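Long-range contact in phosphoglycolate phosphatase (Lactobacillus plantarum, PDB 2HDO), which probably hydrolyses 2-phosphoglycolate to glycolate and phosphate, as a member of the haloacid dehalogenase-like hydrolases: residues L7-D12 with L99-V104. Sequence-based numbering, arbitrary orientation.
With PO4 (phosphate ion), chain B.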
loop_
_atom_site.group_PDB
_atom_site.type_symbol
_atom_site.label_atom_id
_atom_site.label_comp_id
_atom_site.label_asym_id
_atom_site.label_seq_id
_atom_site.Cartn_x
_atom_site.Cartn_y
_atom_site.Cartn_z
ATOM N N LEU A 7 14.246 0.442 2.808
ATOM C CA LEU A 7 12.938 1.055 2.960
ATOM C C LEU A 7 11.976 0.359 2.035
ATOM O O LEU A 7 12.220 0.304 0.839
ATOM C CB LEU A 7 12.961 2.526 2.606
ATOM C CG LEU A 7 13.870 3.437 3.379
ATOM C CD1 LEU A 7 13.621 4.879 2.884
ATOM C CD2 LEU A 7 13.700 3.341 4.859
HETATM N N MSE A 8 10.924 -0.220 2.614
HETATM C CA MSE A 8 9.835 -0.806 1.832
HETATM C C MSE A 8 8.629 0.062 1.950
HETATM O O MSE A 8 8.364 0.580 3.021
HETATM C CB MSE A 8 9.504 -2.204 2.347
HETATM C CG MSE A 8 10.674 -3.117 2.319
HETATM SE SE MSE A 8 11.131 -3.682 0.496
HETATM C CE MSE A 8 13.082 -3.154 0.424
ATOM N N PHE A 9 7.900 0.222 0.859
ATOM C CA PHE A 9 6.772 1.112 0.792
ATOM C C PHE A 9 5.517 0.348 0.360
ATOM O O PHE A 9 5.565 -0.466 -0.538
ATOM C CB PHE A 9 6.967 2.217 -0.264
ATOM C CG PHE A 9 8.101 3.161 0.025
ATOM C CD1 PHE A 9 9.385 2.808 -0.345
ATOM C CD2 PHE A 9 7.893 4.381 0.660
ATOM C CE1 PHE A 9 10.455 3.634 -0.072
ATOM C CE2 PHE A 9 8.974 5.231 0.906
ATOM C CZ PHE A 9 10.249 4.842 0.561
ATOM N N ASP A 10 4.406 0.660 1.006
ATOM C CA ASP A 10 3.056 0.412 0.419
ATOM C C ASP A 10 2.761 1.439 -0.671
ATOM O O ASP A 10 3.407 2.474 -0.722
ATOM C CB ASP A 10 2.002 0.555 1.517
ATOM C CG ASP A 10 0.772 -0.242 1.244
ATOM O OD1 ASP A 10 0.699 -0.939 0.199
ATOM O OD2 ASP A 10 -0.142 -0.146 2.081
ATOM N N ILE A 11 1.783 1.186 -1.549
ATOM C CA ILE A 11 1.484 2.122 -2.607
ATOM C C ILE A 11 0.292 2.997 -2.232
ATOM O O ILE A 11 0.407 4.214 -2.094
ATOM C CB ILE A 11 1.221 1.408 -3.949
ATOM C CG1 ILE A 11 2.494 0.695 -4.396
ATOM C CG2 ILE A 11 0.816 2.427 -5.004
ATOM C CD1 ILE A 11 2.307 -0.331 -5.504
ATOM N N ASP A 12 -0.843 2.361 -2.033
ATOM C CA ASP A 12 -2.099 3.108 -1.895
ATOM C C ASP A 12 -2.167 3.848 -0.586
ATOM O O ASP A 12 -2.043 3.234 0.468
ATOM C CB ASP A 12 -3.292 2.158 -2.023
ATOM C CG ASP A 12 -3.390 1.526 -3.381
ATOM O OD1 ASP A 12 -3.718 2.263 -4.354
ATOM O OD2 ASP A 12 -3.150 0.283 -3.478
ATOM N N LEU A 99 20.657 2.762 -0.166
ATOM C CA LEU A 99 19.466 2.058 0.298
ATOM C C LEU A 99 18.979 1.002 -0.675
ATOM O O LEU A 99 19.087 1.149 -1.895
ATOM C CB LEU A 99 18.322 3.021 0.522
ATOM C CG LEU A 99 18.448 3.878 1.739
ATOM C CD1 LEU A 99 17.425 4.980 1.699
ATOM C CD2 LEU A 99 18.307 3.002 3.020
ATOM N N ARG A 100 18.448 -0.086 -0.136
ATOM C CA ARG A 100 17.620 -0.977 -0.926
ATOM C C ARG A 100 16.184 -0.536 -0.793
ATOM O O ARG A 100 15.635 -0.503 0.313
ATOM C CB ARG A 100 17.771 -2.464 -0.544
ATOM C CG ARG A 100 19.152 -2.954 -0.256
ATOM C CD ARG A 100 20.222 -2.733 -1.290
ATOM N NE ARG A 100 19.859 -3.035 -2.674
ATOM C CZ ARG A 100 19.921 -4.226 -3.277
ATOM N NH1 ARG A 100 20.274 -5.332 -2.619
ATOM N NH2 ARG A 100 19.606 -4.304 -4.569
ATOM N N LEU A 101 15.583 -0.148 -1.910
ATOM C CA LEU A 101 14.223 0.351 -1.903
ATOM C C LEU A 101 13.310 -0.728 -2.505
ATOM O O LEU A 101 13.690 -1.451 -3.441
ATOM C CB LEU A 101 14.086 1.646 -2.731
ATOM C CG LEU A 101 14.962 2.842 -2.330
ATOM C CD1 LEU A 101 14.641 4.003 -3.216
ATOM C CD2 LEU A 101 14.763 3.216 -0.875
ATOM N N GLY A 102 12.110 -0.855 -1.967
ATOM C CA GLY A 102 11.136 -1.714 -2.596
ATOM C C GLY A 102 9.687 -1.385 -2.240
ATOM O O GLY A 102 9.374 -0.478 -1.438
ATOM N N ILE A 103 8.826 -2.193 -2.827
ATOM C CA ILE A 103 7.401 -2.082 -2.700
ATOM C C ILE A 103 6.825 -3.424 -2.211
ATOM O O ILE A 103 7.195 -4.494 -2.680
ATOM C CB ILE A 103 6.775 -1.688 -4.050
ATOM C CG1 ILE A 103 7.079 -0.206 -4.301
ATOM C CG2 ILE A 103 5.238 -1.949 -4.037
ATOM C CD1 ILE A 103 6.536 0.323 -5.557
ATOM N N VAL A 104 5.913 -3.353 -1.256
ATOM C CA VAL A 104 5.160 -4.516 -0.793
ATOM C C VAL A 104 3.697 -4.116 -0.767
ATOM O O VAL A 104 3.258 -3.323 0.077
ATOM C CB VAL A 104 5.600 -4.962 0.654
ATOM C CG1 VAL A 104 4.797 -6.173 1.105
ATOM C CG2 VAL A 104 7.070 -5.174 0.718
HETATM P P PO4 B . -1.640 -1.381 -0.940
HETATM O O1 PO4 B . -1.237 -2.704 -0.233
HETATM O O2 PO4 B . -0.690 -0.724 -1.965
HETATM O O3 PO4 B . -1.916 -0.339 0.171
HETATM O O4 PO4 B . -2.951 -1.628 -1.694
#
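Strands 6-9 and 100-104 are parallel neighbours inside the Rossmann-like sheet of a HAD phosphatase, and the first of them runs into what appears to be the family's DxDx(T/V) motif (Asp-10, Asp-12, Thr-14). Leu-7 N donates to Arg-100 O, and Gly-102 N returns a bond to Leu-7 O. Further along, Phe-9 N reaches Gly-102 O at 2.8 Å and Val-104 N bonds to Phe-9 O, so each strand donates and accepts in turn. Gly-102 makes way for Met-8, a selenomethionine: bent at chi2 (-73°), its chain folds back across the neighbouring strand and rests SE 3.7 Å from Gly-102 CA, just where a CB would collide. Helix 142-150 packs on this face of the sheet. On the other face the Phe-9 ring turns an edge to Gly-102 O, with CD1 3.5 Å from that oxygen, while Leu-7 CB meets Leu-101 CD2. Past the strand, Ile-11 CD1 lies 3.7 Å from Ile-103 CG2, the two side chains crossing at about a right angle. At the C-terminal ends lies a phosphate ion: Ile-11 N and Asp-12 N both donate to its O2, the latter almost straight (174°, 3.1 Å). Asp-10 has CG anti to the backbone N (chi1 -154°), which carries its carboxylate to the phosphate; OD1 also forms a salt bridge with Lys-138, whose NZ bonds Val-104 O and the phosphate as well. An asparagine here would probably cost Lys-138 its salt bridge, leaving it to those two partners. Aspartates corresponding to Asp-10 and Asp-12 serve as nucleophile and general acid/base in HAD phosphatases, so the phosphate probably marks the substrate's phosphoryl site: strand 6-9 leads into Asp-10 and two N-H donors, strand 100-104 ends in the carbonyl holding Lys-138.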